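Local coordinates for tyrosine specific protein phosphatase (Trypanosoma cruzi, PDB 4AZ1) that probably removes phosphate from phosphotyrosine residues of proteins, at residues A[46-51]-A[74-79]; A[88-93]-A[238-243]; A[132-137]-A[170-175]; A[192-195]-A[199-202]. One frame throughout, in Å; residues are numbered along the deposited sequence. Where two conformers were deposited one is given.

In the fold
All four contacts are built on one protein tyrosine phosphatase domain, and their chemistry follows their position. Interactions 1, 2 and 3 are buried contacts, while interaction 4 is partly buried. Interaction 2 is the most central, its centre about 7 Å from that of the chain, and joins the main sheet to helix 232-247 through aromatic rings. Interactions 1 and 3 lie farther out, and both touch the second subunit. Interaction 1 meets interaction 2 beside strands 79-82 and 90-93, but is governed by amide and phenol hydrogen bonds between loops. Interaction 3 reaches the same sheet at strand 169-177, where an arginine lies on an indole. Interaction 4 closes a short loop with proline against tryptophan.

Interaction 1. Residues A[46-51]-A[74-79]; sequences RHKNRY and PYYING. With FMT (formic acid), chain H.
Asn49 and Asn78 bring their two loops to within 6.5 Å, measured between CA atoms, while Lys48 and Tyr76 keep a wider spacing. The loop 46-51 carries the Lys-Asn-Arg-Tyr sequence that marks the phosphotyrosine recognition loop of protein tyrosine phosphatases, and 74-79 holds the Tyr-Ile-Asn segment leading into strand 79-82. The contact illustrates how one amide oxygen can hold two loops together. Asn49 OD1 receives the Tyr76 hydroxyl, with OH to OD1 at 2.6 Å, in the carbonyl plane and on a lone pair. A second donor, Asn78 ND2, comes from above that plane, 3.1 Å from Asn49 OD1, and is less well directed, with an N-H...O angle of 140°. The Asn49 side chain runs across both partners at about a right angle, with the flat groups inclined rather than perpendicular. Asn78 reaches it because its CG is anti to the backbone N (chi1 -176°). Each partner is tied further into the fold: the Tyr76 hydroxyl also meets Ser42, and Asn78 ND2 the carbonyl of Ile54. Lys48 adds its aliphatic base, CB lying 3.9 Å from Tyr76 CD2, before its extended chain carries NZ to a salt bridge with Asp103. Asn78 is the centre of an inverse gamma turn, and its backbone N donates at 2.8 Å to O1 of a formic acid, probably from the crystallisation liquor.

Interaction 2. Residues A[88-93]-A[238-243]; sequences HKFVAC and GAYAAL
Phe90 points the edge of its ring at one face of Tyr240, an edge-to-face (T-shaped) pair with centroids 5.0 Å apart and planes at 68°. The touch falls toward the rim of the tyrosine: Phe90 CE1 comes within 3.4 Å of Tyr240 CD2, and CZ rests over the same part of the ring. His88, two residues earlier, meets the far end of the tyrosine differently. Its imidazole is turned 82° from the phenol ring, and what it presents is the nitrogen at its own edge. ND1 is hydrogen-bonded to Tyr240 OH at 3.1 Å, the oxygen being almost exactly in the imidazole plane. The backbone N of His88 adds a second, longer bond to Tyr240 OH at 3.3 Å, so this one residue grips the hydroxyl with both main chain and side chain.

The three rings form an aromatic cluster that fastens the beginning of strand 90-93 and the residues just before it to helix 232-247, which follows the phosphate-binding loop of this family. Tyr240 spans the gap because its CG is anti to the backbone N (chi1 167°). Leu210 and Val213 of helix 203-215 also pack on it, adding apolar neighbours. In such surroundings a buried phenol oxygen needs partners, and ND1 and the backbone N of His88 supply them. The other imidazole nitrogen, NE2, is satisfied by the carbonyl of Ser216, and with both nitrogens engaged the orientation of the ring is fixed.

Interaction 3. Residues A[132-137]-A[170-175]; sequences RYWPEE and TRRYLI
Trp134 and Arg172 make the tight, extensive part of this contact, and Leu174 with Pro135 a smaller apolar one. The guanidinium of Arg172 lies flat on the indole, planes only 17° apart, with CZ 3.6 Å from the centroid of the Trp134 five-membered ring. This is a cation-pi stack, extended by a CH-pi contact as Arg172 CD sits 3.8 Å from the centroid of that same Trp134 ring. The arginine reaches there along a chain extended from CG to NE. On the opposite face of the indole rests Arg132 CG, while Thr170 CG2 covers the other face of the Arg172 guanidinium, so the two flat groups sit within a four-layer pile. Arg132 also fixes the loop itself, NH1 donating to Trp134 O at 2.9 Å.

Leu174 CD2 makes an ordinary apolar contact with Pro135 CD at 3.7 Å. Looser is its other branch, as Leu174 CD1 stays 4.3 Å from Trp134 CB. The solvent side lies at Glu137, which is exposed and poorly ordered. Glu136 OE1, separately, hydrogen-bonds His47 NE2 of the second subunit. The contact ties the Tyr-Trp-Pro loop, a family sequence feature, to strand 169-177 of the main sheet. Trp134 NE1 and Arg172 NE are 3.3 Å apart, yet both are donors and share no hydrogen bond; their closeness follows from the face-to-face stacking. The indole face, together with the OE1 atoms of Gln188 and Gln190 that accept from Arg172 NH1, would probably favour the arginine's positive charge.

Interaction 4. Residues A[192-195]-A[199-202]; sequences TGWP and IPQS. With EDO (1,2-ethanediol), chain C.
With CG set opposite its own amide nitrogen (chi1 179°) and chi2 near 13°, Trp194 lays its indole alongside Pro200, the two side chains pointing the same way. Trp194 and Pro195 open the Trp-Pro-Asp sequence of the WPD loop, the mobile element that in relatives folds over the active site, and 199-202 is its returning arm before helix 203-215. The example is of a short loop that closes on itself. Pro200 spreads over one face of the indole: CD is 3.5 Å from the centroid of the Trp194 five-membered ring, a CH-pi contact, and Pro200 CG touches Trp194 CD2 at 3.5 Å. Trp194 NE1 bonds the Gly198 carbonyl, which, with Pro200 on its face, helps to hold the ring's rotation, while the backbone O of Trp194 accepts from Arg232 of the phosphate-binding loop. Val279 of helix 274-288 packs on both Trp194 and Pro200.

The backbone supplies the other clasp, Gln201 N donating to Gly193 O at 3.2 Å with an N-H...O angle of 154°. Gly193 lies under the Gln201 side chain, whose extended chain carries OE1 to Lys168. Gln201 NE2 passes near Gly193 O without bonding it. An ethanediol, probably from the crystallisation liquor, donates from O1 to Pro200 O, 3.2 Å away.

Interaction 1. Residues A[46-51]-A[74-79]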
loop_
_atom_site.group_PDB
_atom_site.type_symbol
_atom_site.label_atom_id
_atom_site.label_comp_id
_atom_site.label_asym_id
_atom_site.label_seq_id
_atom_site.Cartn_x
_atom_site.Cartn_y
_atom_site.Cartn_z
ATOM N N ARG A 46 -9.035 8.275 -8.658
ATOM C CA ARG A 46 -9.822 8.532 -7.456
ATOM C C ARG A 46 -9.773 7.395 -6.436
ATOM O O ARG A 46 -9.999 7.616 -5.244
ATOM C CB ARG A 46 -11.266 8.911 -7.802
ATOM C CG ARG A 46 -11.999 7.945 -8.705
ATOM C CD ARG A 46 -13.465 8.350 -8.785
ATOM N NE ARG A 46 -13.600 9.804 -8.740
ATOM C CZ ARG A 46 -14.737 10.450 -8.499
ATOM N NH1 ARG A 46 -15.855 9.772 -8.278
ATOM N NH2 ARG A 46 -14.750 11.778 -8.476
ATOM N N HIS A 47 -9.458 6.187 -6.903
ATOM C CA HIS A 47 -9.287 5.044 -6.014
ATOM C C HIS A 47 -8.186 5.320 -5.001
ATOM O O HIS A 47 -8.177 4.736 -3.920
ATOM C CB HIS A 47 -8.924 3.774 -6.802
ATOM C CG HIS A 47 -10.049 3.209 -7.619
ATOM N ND1 HIS A 47 -11.312 3.761 -7.640
ATOM C CD2 HIS A 47 -10.091 2.135 -8.441
ATOM C CE1 HIS A 47 -12.085 3.052 -8.447
ATOM N NE2 HIS A 47 -11.370 2.064 -8.950
ATOM N N LYS A 48 -7.252 6.200 -5.355
ATOM C CA LYS A 48 -6.117 6.480 -4.484
ATOM C C LYS A 48 -6.182 7.867 -3.881
ATOM O O LYS A 48 -5.252 8.311 -3.198
ATOM C CB LYS A 48 -4.794 6.277 -5.231
ATOM C CG LYS A 48 -4.495 4.814 -5.529
ATOM C CD LYS A 48 -3.265 4.660 -6.405
ATOM C CE LYS A 48 -2.964 3.180 -6.657
ATOM N NZ LYS A 48 -1.925 3.004 -7.706
ATOM N N ASN A 49 -7.281 8.562 -4.139
ATOM C CA ASN A 49 -7.490 9.853 -3.503
ATOM C C ASN A 49 -8.180 9.663 -2.157
ATOM O O ASN A 49 -9.216 8.991 -2.075
ATOM C CB ASN A 49 -8.299 10.763 -4.428
ATOM C CG ASN A 49 -7.512 11.177 -5.656
ATOM O OD1 ASN A 49 -6.278 11.199 -5.628
ATOM N ND2 ASN A 49 -8.213 11.522 -6.731
ATOM N N ARG A 50 -7.598 10.230 -1.102
ATOM C CA ARG A 50 -8.221 10.182 0.211
ATOM C C ARG A 50 -9.537 10.981 0.224
ATOM O O ARG A 50 -10.526 10.571 0.833
ATOM C CB ARG A 50 -7.257 10.707 1.270
ATOM C CG ARG A 50 -7.775 10.593 2.711
ATOM C CD ARG A 50 -6.703 10.997 3.749
ATOM N NE ARG A 50 -5.589 10.041 3.778
ATOM C CZ ARG A 50 -5.613 8.876 4.421
ATOM N NH1 ARG A 50 -6.686 8.520 5.111
ATOM N NH2 ARG A 50 -4.563 8.060 4.384
ATOM N N TYR A 51 -9.549 12.119 -0.456
ATOM C CA TYR A 51 -10.753 12.944 -0.530
ATOM C C TYR A 51 -11.111 13.174 -1.998
ATOM O O TYR A 51 -10.280 13.634 -2.785
ATOM C CB TYR A 51 -10.531 14.276 0.192
ATOM C CG TYR A 51 -10.142 14.107 1.644
ATOM C CD1 TYR A 51 -11.109 13.891 2.619
ATOM C CD2 TYR A 51 -8.810 14.150 2.037
ATOM C CE1 TYR A 51 -10.763 13.727 3.961
ATOM C CE2 TYR A 51 -8.444 13.990 3.391
ATOM C CZ TYR A 51 -9.433 13.770 4.341
ATOM O OH TYR A 51 -9.117 13.611 5.681
ATOM N N PRO A 74 5.032 5.114 -13.125
ATOM C CA PRO A 74 4.081 4.034 -12.844
ATOM C C PRO A 74 3.421 4.123 -11.466
ATOM O O PRO A 74 2.810 3.146 -11.020
ATOM C CB PRO A 74 4.964 2.786 -12.907
ATOM C CG PRO A 74 6.300 3.267 -12.427
ATOM C CD PRO A 74 6.430 4.694 -12.906
ATOM N N TYR A 75 3.519 5.260 -10.797
ATOM C CA TYR A 75 2.805 5.392 -9.541
ATOM C C TYR A 75 2.184 6.764 -9.392
ATOM O O TYR A 75 2.569 7.724 -10.060
ATOM C CB TYR A 75 3.704 5.066 -8.350
ATOM C CG TYR A 75 5.024 5.781 -8.380
ATOM C CD1 TYR A 75 5.107 7.121 -8.056
ATOM C CD2 TYR A 75 6.188 5.113 -8.732
ATOM C CE1 TYR A 75 6.303 7.780 -8.078
ATOM C CE2 TYR A 75 7.397 5.768 -8.758
ATOM C CZ TYR A 75 7.447 7.105 -8.429
ATOM O OH TYR A 75 8.643 7.782 -8.450
ATOM N N TYR A 76 1.216 6.841 -8.497
ATOM C CA TYR A 76 0.462 8.061 -8.298
ATOM C C TYR A 76 0.476 8.437 -6.832
ATOM O O TYR A 76 0.129 7.627 -5.954
ATOM C CB TYR A 76 -0.982 7.909 -8.797
ATOM C CG TYR A 76 -1.899 9.044 -8.369
ATOM C CD1 TYR A 76 -1.991 10.205 -9.120
ATOM C CD2 TYR A 76 -2.684 8.940 -7.224
ATOM C CE1 TYR A 76 -2.821 11.238 -8.738
ATOM C CE2 TYR A 76 -3.524 9.974 -6.837
ATOM C CZ TYR A 76 -3.585 11.116 -7.600
ATOM O OH TYR A 76 -4.413 12.142 -7.223
ATOM N N ILE A 77 0.912 9.661 -6.568
ATOM C CA ILE A 77 0.623 10.283 -5.308
ATOM C C ILE A 77 -0.202 11.532 -5.630
ATOM O O ILE A 77 0.028 12.200 -6.649
ATOM C CB ILE A 77 1.896 10.593 -4.497
ATOM C CG1 ILE A 77 2.652 11.780 -5.083
ATOM C CG2 ILE A 77 2.803 9.335 -4.419
ATOM C CD1 ILE A 77 3.530 12.501 -4.058
ATOM N N ASN A 78 -1.207 11.807 -4.806
ATOM C CA ASN A 78 -1.965 13.050 -4.930
ATOM C C ASN A 78 -1.068 14.157 -4.374
ATOM O O ASN A 78 -1.144 14.492 -3.185
ATOM C CB ASN A 78 -3.263 12.932 -4.128
ATOM C CG ASN A 78 -4.168 14.135 -4.267
ATOM O OD1 ASN A 78 -3.716 15.280 -4.318
ATOM N ND2 ASN A 78 -5.470 13.879 -4.301
ATOM N N GLY A 79 -0.181 14.689 -5.216
ATOM C CA GLY A 79 0.805 15.645 -4.734
ATOM C C GLY A 79 1.356 16.563 -5.803
ATOM O O GLY A 79 1.299 16.252 -6.995
HETATM C C FMT H . -0.149 10.207 -1.507
HETATM O O1 FMT H . -0.918 10.238 -2.478
HETATM O O2 FMT H . 0.594 11.133 -1.146
#

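Interaction 2. Residues A[88-93]-A[238-243]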
loop_
_atom_site.group_PDB
_atom_site.type_symbol
_atom_site.label_atom_id
_atom_site.label_comp_id
_atom_site.label_asym_id
_atom_site.label_seq_id
_atom_site.Cartn_x
_atom_site.Cartn_y
_atom_site.Cartn_z
ATOM N N HIS A 88 14.947 25.367 -0.881
ATOM C CA HIS A 88 14.236 24.093 -0.901
ATOM C C HIS A 88 12.953 24.144 -1.721
ATOM O O HIS A 88 12.212 25.141 -1.694
ATOM C CB HIS A 88 13.923 23.607 0.525
ATOM C CG HIS A 88 15.136 23.198 1.295
ATOM N ND1 HIS A 88 15.879 24.089 2.044
ATOM C CD2 HIS A 88 15.755 21.998 1.414
ATOM C CE1 HIS A 88 16.893 23.452 2.598
ATOM N NE2 HIS A 88 16.840 22.182 2.235
ATOM N N LYS A 89 12.709 23.060 -2.452
ATOM C CA LYS A 89 11.419 22.802 -3.074
ATOM C C LYS A 89 10.724 21.790 -2.189
ATOM O O LYS A 89 11.365 21.122 -1.364
ATOM C CB LYS A 89 11.586 22.196 -4.470
ATOM C CG LYS A 89 12.372 23.042 -5.447
ATOM C CD LYS A 89 12.134 22.555 -6.872
ATOM C CE LYS A 89 12.967 23.344 -7.879
ATOM N NZ LYS A 89 12.541 23.087 -9.292
ATOM N N PHE A 90 9.414 21.664 -2.367
ATOM C CA PHE A 90 8.635 20.794 -1.513
ATOM C C PHE A 90 7.717 19.938 -2.357
ATOM O O PHE A 90 7.354 20.318 -3.473
ATOM C CB PHE A 90 7.835 21.645 -0.528
ATOM C CG PHE A 90 8.703 22.397 0.435
ATOM C CD1 PHE A 90 9.204 23.658 0.107
ATOM C CD2 PHE A 90 9.064 21.826 1.655
ATOM C CE1 PHE A 90 10.031 24.346 0.994
ATOM C CE2 PHE A 90 9.891 22.506 2.548
ATOM C CZ PHE A 90 10.375 23.770 2.216
ATOM N N VAL A 91 7.372 18.767 -1.838
ATOM C CA VAL A 91 6.271 18.005 -2.398
ATOM C C VAL A 91 5.136 18.052 -1.390
ATOM O O VAL A 91 5.218 17.455 -0.309
ATOM C CB VAL A 91 6.667 16.549 -2.714
ATOM C CG1 VAL A 91 5.468 15.788 -3.238
ATOM C CG2 VAL A 91 7.788 16.523 -3.755
ATOM N N ALA A 92 4.090 18.801 -1.725
ATOM C CA ALA A 92 2.916 18.862 -0.861
ATOM C C ALA A 92 1.966 17.765 -1.323
ATOM O O ALA A 92 1.564 17.747 -2.485
ATOM C CB ALA A 92 2.236 20.243 -0.953
ATOM N N CYS A 93 1.594 16.849 -0.435
ATOM C CA CYS A 93 0.739 15.750 -0.871
ATOM C C CYS A 93 -0.155 15.286 0.244
ATOM O O CYS A 93 0.020 15.695 1.393
ATOM C CB CYS A 93 1.586 14.583 -1.399
ATOM S SG CYS A 93 2.708 13.899 -0.157
ATOM N N GLY A 238 4.418 27.622 3.756
ATOM C CA GLY A 238 4.286 29.075 3.736
ATOM C C GLY A 238 5.161 29.765 4.772
ATOM O O GLY A 238 5.795 30.796 4.498
ATOM N N ALA A 239 5.194 29.199 5.973
ATOM C CA ALA A 239 6.021 29.745 7.043
ATOM C C ALA A 239 7.496 29.653 6.665
ATOM O O ALA A 239 8.261 30.596 6.904
ATOM C CB ALA A 239 5.754 29.021 8.368
ATOM N N TYR A 240 7.896 28.517 6.093
ATOM C CA TYR A 240 9.270 28.355 5.608
ATOM C C TYR A 240 9.601 29.476 4.630
ATOM O O TYR A 240 10.637 30.140 4.752
ATOM C CB TYR A 240 9.470 27.009 4.905
ATOM C CG TYR A 240 10.780 26.949 4.132
ATOM C CD1 TYR A 240 11.980 26.659 4.778
ATOM C CD2 TYR A 240 10.822 27.197 2.754
ATOM C CE1 TYR A 240 13.200 26.624 4.075
ATOM C CE2 TYR A 240 12.034 27.163 2.046
ATOM C CZ TYR A 240 13.215 26.871 2.715
ATOM O OH TYR A 240 14.404 26.829 2.021
ATOM N N ALA A 241 8.731 29.658 3.639
ATOM C CA ALA A 241 8.950 30.688 2.622
ATOM C C ALA A 241 9.016 32.063 3.260
ATOM O O ALA A 241 9.976 32.806 3.057
ATOM C CB ALA A 241 7.860 30.645 1.577
ATOM N N ALA A 242 7.993 32.398 4.040
ATOM C CA ALA A 242 7.952 33.704 4.674
ATOM C C ALA A 242 9.191 33.964 5.526
ATOM O O ALA A 242 9.738 35.072 5.503
ATOM C CB ALA A 242 6.664 33.875 5.497
ATOM N N LEU A 243 9.649 32.951 6.260
ATOM C CA LEU A 243 10.816 33.131 7.125
ATOM C C LEU A 243 12.116 33.257 6.340
ATOM O O LEU A 243 13.048 33.922 6.787
ATOM C CB LEU A 243 10.922 32.017 8.176
ATOM C CG LEU A 243 9.921 32.152 9.329
ATOM C CD1 LEU A 243 9.724 30.830 10.055
ATOM C CD2 LEU A 243 10.385 33.225 10.300
#

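Interaction 3. Residues A[132-137]-A[170-175]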
loop_
_atom_site.group_PDB
_atom_site.type_symbol
_atom_site.label_atom_id
_atom_site.label_comp_id
_atom_site.label_asym_id
_atom_site.label_seq_id
_atom_site.Cartn_x
_atom_site.Cartn_y
_atom_site.Cartn_z
ATOM N N ARG A 132 -0.732 4.527 8.622
ATOM C CA ARG A 132 0.668 4.238 8.936
ATOM C C ARG A 132 1.451 3.631 7.763
ATOM O O ARG A 132 0.999 2.674 7.106
ATOM C CB ARG A 132 0.758 3.305 10.150
ATOM C CG ARG A 132 2.198 3.005 10.577
ATOM C CD ARG A 132 2.227 2.265 11.912
ATOM N NE ARG A 132 1.340 1.111 11.879
ATOM C CZ ARG A 132 1.665 -0.064 11.337
ATOM N NH1 ARG A 132 2.864 -0.245 10.789
ATOM N NH2 ARG A 132 0.792 -1.067 11.348
ATOM N N TYR A 133 2.630 4.184 7.502
ATOM C CA TYR A 133 3.506 3.609 6.490
ATOM C C TYR A 133 4.908 3.309 7.031
ATOM O O TYR A 133 5.827 3.019 6.263
ATOM C CB TYR A 133 3.557 4.510 5.254
ATOM C CG TYR A 133 3.860 5.959 5.576
ATOM C CD1 TYR A 133 5.168 6.400 5.704
ATOM C CD2 TYR A 133 2.836 6.885 5.726
ATOM C CE1 TYR A 133 5.460 7.730 5.983
ATOM C CE2 TYR A 133 3.117 8.232 6.012
ATOM C CZ TYR A 133 4.429 8.637 6.139
ATOM O OH TYR A 133 4.723 9.954 6.413
ATOM N N TRP A 134 5.058 3.365 8.354
ATOM C CA TRP A 134 6.345 3.089 9.002
ATOM C C TRP A 134 6.202 1.901 9.941
ATOM O O TRP A 134 5.100 1.624 10.405
ATOM C CB TRP A 134 6.819 4.317 9.792
ATOM C CG TRP A 134 5.822 4.755 10.819
ATOM C CD1 TRP A 134 5.704 4.294 12.101
ATOM C CD2 TRP A 134 4.792 5.732 10.643
ATOM N NE1 TRP A 134 4.660 4.929 12.733
ATOM C CE2 TRP A 134 4.087 5.814 11.861
ATOM C CE3 TRP A 134 4.404 6.547 9.572
ATOM C CZ2 TRP A 134 3.008 6.695 12.040
ATOM C CZ3 TRP A 134 3.330 7.416 9.748
ATOM C CH2 TRP A 134 2.648 7.485 10.972
ATOM N N PRO A 135 7.318 1.195 10.225
ATOM C CA PRO A 135 7.222 0.060 11.154
ATOM C C PRO A 135 6.940 0.561 12.559
ATOM O O PRO A 135 7.461 1.613 12.951
ATOM C CB PRO A 135 8.632 -0.572 11.122
ATOM C CG PRO A 135 9.383 0.128 9.979
ATOM C CD PRO A 135 8.704 1.448 9.777
ATOM N N GLU A 136 6.131 -0.179 13.309
ATOM C CA GLU A 136 5.856 0.184 14.687
ATOM C C GLU A 136 7.040 -0.210 15.558
ATOM O O GLU A 136 7.609 -1.310 15.377
ATOM C CB GLU A 136 4.604 -0.537 15.193
ATOM C CG GLU A 136 3.278 0.039 14.715
ATOM C CD GLU A 136 2.092 -0.661 15.365
ATOM O OE1 GLU A 136 2.028 -1.912 15.306
ATOM O OE2 GLU A 136 1.235 0.040 15.946
ATOM N N GLU A 137 7.393 0.673 16.497
ATOM C CA GLU A 137 8.409 0.388 17.520
ATOM C C GLU A 137 8.314 -1.019 18.103
ATOM O O GLU A 137 9.322 -1.720 18.239
ATOM C CB GLU A 137 8.281 1.387 18.670
ATOM C CG GLU A 137 8.896 2.741 18.410
ATOM C CD GLU A 137 10.128 2.993 19.258
ATOM O OE1 GLU A 137 11.017 2.113 19.302
ATOM O OE2 GLU A 137 10.204 4.076 19.882
ATOM N N THR A 170 8.053 13.281 16.705
ATOM C CA THR A 170 8.726 11.981 16.672
ATOM C C THR A 170 9.586 11.927 15.431
ATOM O O THR A 170 9.123 12.288 14.341
ATOM C CB THR A 170 7.718 10.803 16.677
ATOM O OG1 THR A 170 7.040 10.775 17.938
ATOM C CG2 THR A 170 8.448 9.459 16.510
ATOM N N ARG A 171 10.840 11.511 15.593
ATOM C CA ARG A 171 11.742 11.368 14.450
ATOM C C ARG A 171 12.040 9.902 14.216
ATOM O O ARG A 171 12.501 9.203 15.124
ATOM C CB ARG A 171 13.042 12.148 14.677
ATOM C CG ARG A 171 12.797 13.627 14.855
ATOM C CD ARG A 171 14.059 14.493 14.763
ATOM N NE ARG A 171 13.634 15.889 14.641
ATOM C CZ ARG A 171 13.510 16.734 15.664
ATOM N NH1 ARG A 171 13.823 16.347 16.902
ATOM N NH2 ARG A 171 13.087 17.972 15.444
ATOM N N ARG A 172 11.770 9.447 12.996
ATOM C CA ARG A 172 11.974 8.053 12.624
ATOM C C ARG A 172 13.024 8.000 11.525
ATOM O O ARG A 172 12.888 8.659 10.490
ATOM C CB ARG A 172 10.653 7.432 12.143
ATOM C CG ARG A 172 9.519 7.511 13.177
ATOM C CD ARG A 172 8.247 6.812 12.705
ATOM N NE ARG A 172 7.249 6.766 13.771
ATOM C CZ ARG A 172 6.253 7.642 13.926
ATOM N NH1 ARG A 172 6.095 8.649 13.077
ATOM N NH2 ARG A 172 5.410 7.504 14.940
ATOM N N TYR A 173 14.090 7.252 11.769
ATOM C CA TYR A 173 15.155 7.108 10.785
ATOM C C TYR A 173 14.940 5.757 10.119
ATOM O O TYR A 173 14.952 4.704 10.770
ATOM C CB TYR A 173 16.548 7.245 11.452
ATOM C CG TYR A 173 16.648 8.546 12.225
ATOM C CD1 TYR A 173 16.932 9.748 11.573
ATOM C CD2 TYR A 173 16.402 8.585 13.592
ATOM C CE1 TYR A 173 16.984 10.950 12.270
ATOM C CE2 TYR A 173 16.463 9.774 14.296
ATOM C CZ TYR A 173 16.750 10.954 13.628
ATOM O OH TYR A 173 16.808 12.139 14.323
ATOM N N LEU A 174 14.727 5.802 8.813
ATOM C CA LEU A 174 14.179 4.671 8.091
ATOM C C LEU A 174 15.074 4.257 6.925
ATOM O O LEU A 174 15.879 5.050 6.416
ATOM C CB LEU A 174 12.762 5.027 7.602
ATOM C CG LEU A 174 11.752 5.290 8.730
ATOM C CD1 LEU A 174 10.491 5.987 8.223
ATOM C CD2 LEU A 174 11.386 3.975 9.441
ATOM N N ILE A 175 14.946 3.001 6.521
ATOM C CA ILE A 175 15.663 2.506 5.358
ATOM C C ILE A 175 14.679 1.857 4.390
ATOM O O ILE A 175 13.976 0.902 4.751
ATOM C CB ILE A 175 16.780 1.505 5.764
ATOM C CG1 ILE A 175 17.777 2.176 6.722
ATOM C CG2 ILE A 175 17.509 1.001 4.543
ATOM C CD1 ILE A 175 18.899 1.243 7.218
#

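Interaction 4. Residues A[192-195]-A[199-202]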
loop_
_atom_site.group_PDB
_atom_site.type_symbol
_atom_site.label_atom_id
_atom_site.label_comp_id
_atom_site.label_asym_id
_atom_site.label_seq_id
_atom_site.Cartn_x
_atom_site.Cartn_y
_atom_site.Cartn_z
ATOM N N THR A 192 2.697 15.929 16.084
ATOM C CA THR A 192 1.347 15.553 16.514
ATOM C C THR A 192 0.735 16.567 17.481
ATOM O O THR A 192 -0.269 16.270 18.138
ATOM C CB THR A 192 1.346 14.177 17.235
ATOM O OG1 THR A 192 2.211 14.240 18.373
ATOM C CG2 THR A 192 1.802 13.069 16.317
ATOM N N GLY A 193 1.328 17.755 17.575
ATOM C CA GLY A 193 0.852 18.741 18.532
ATOM C C GLY A 193 0.047 19.869 17.894
ATOM O O GLY A 193 -0.190 20.903 18.524
ATOM N N TRP A 194 -0.373 19.677 16.646
ATOM C CA TRP A 194 -1.188 20.667 15.959
ATOM C C TRP A 194 -2.385 19.978 15.275
ATOM O O TRP A 194 -2.281 19.502 14.142
ATOM C CB TRP A 194 -0.326 21.421 14.941
ATOM C CG TRP A 194 -1.081 22.455 14.169
ATOM C CD1 TRP A 194 -2.323 22.945 14.453
ATOM C CD2 TRP A 194 -0.646 23.133 12.982
ATOM N NE1 TRP A 194 -2.681 23.888 13.532
ATOM C CE2 TRP A 194 -1.676 24.021 12.612
ATOM C CE3 TRP A 194 0.513 23.079 12.203
ATOM C CZ2 TRP A 194 -1.585 24.845 11.495
ATOM C CZ3 TRP A 194 0.601 23.899 11.087
ATOM C CH2 TRP A 194 -0.440 24.770 10.749
ATOM N N PRO A 195 -3.533 19.925 15.965
ATOM C CA PRO A 195 -4.670 19.199 15.381
ATOM C C PRO A 195 -5.345 20.017 14.271
ATOM O O PRO A 195 -5.330 21.258 14.320
ATOM C CB PRO A 195 -5.628 19.041 16.571
ATOM C CG PRO A 195 -5.377 20.301 17.399
ATOM C CD PRO A 195 -3.883 20.613 17.224
ATOM N N ILE A 199 -4.660 25.386 16.269
ATOM C CA ILE A 199 -3.350 25.997 16.015
ATOM C C ILE A 199 -2.251 25.249 16.799
ATOM O O ILE A 199 -2.559 24.483 17.719
ATOM C CB ILE A 199 -3.352 27.478 16.409
ATOM C CG1 ILE A 199 -3.621 27.617 17.903
ATOM C CG2 ILE A 199 -4.408 28.251 15.598
ATOM C CD1 ILE A 199 -3.473 29.049 18.411
ATOM N N PRO A 200 -0.975 25.443 16.423
ATOM C CA PRO A 200 0.065 24.705 17.158
ATOM C C PRO A 200 0.072 25.016 18.647
ATOM O O PRO A 200 -0.129 26.173 19.053
ATOM C CB PRO A 200 1.359 25.188 16.506
ATOM C CG PRO A 200 0.955 25.466 15.083
ATOM C CD PRO A 200 -0.433 26.074 15.202
ATOM N N GLN A 201 0.289 23.975 19.448
ATOM C CA GLN A 201 0.328 24.107 20.900
ATOM C C GLN A 201 1.467 25.017 21.345
ATOM O O GLN A 201 1.312 25.789 22.306
ATOM C CB GLN A 201 0.420 22.725 21.566
ATOM C CG GLN A 201 -0.902 21.945 21.509
ATOM C CD GLN A 201 -0.741 20.448 21.755
ATOM O OE1 GLN A 201 0.271 19.995 22.303
ATOM N NE2 GLN A 201 -1.745 19.672 21.340
ATOM N N SER A 202 2.599 24.939 20.643
ATOM C CA SER A 202 3.700 25.890 20.877
ATOM C C SER A 202 4.438 26.289 19.591
ATOM O O SER A 202 4.655 25.460 18.706
ATOM C CB SER A 202 4.702 25.335 21.902
ATOM O OG SER A 202 5.377 24.197 21.392
HETATM C C1 EDO C . 0.992 29.464 17.076
HETATM O O1 EDO C . 0.439 29.243 18.380
HETATM C C2 EDO C . 2.505 29.364 17.190
HETATM O O2 EDO C . 3.085 29.489 15.891
#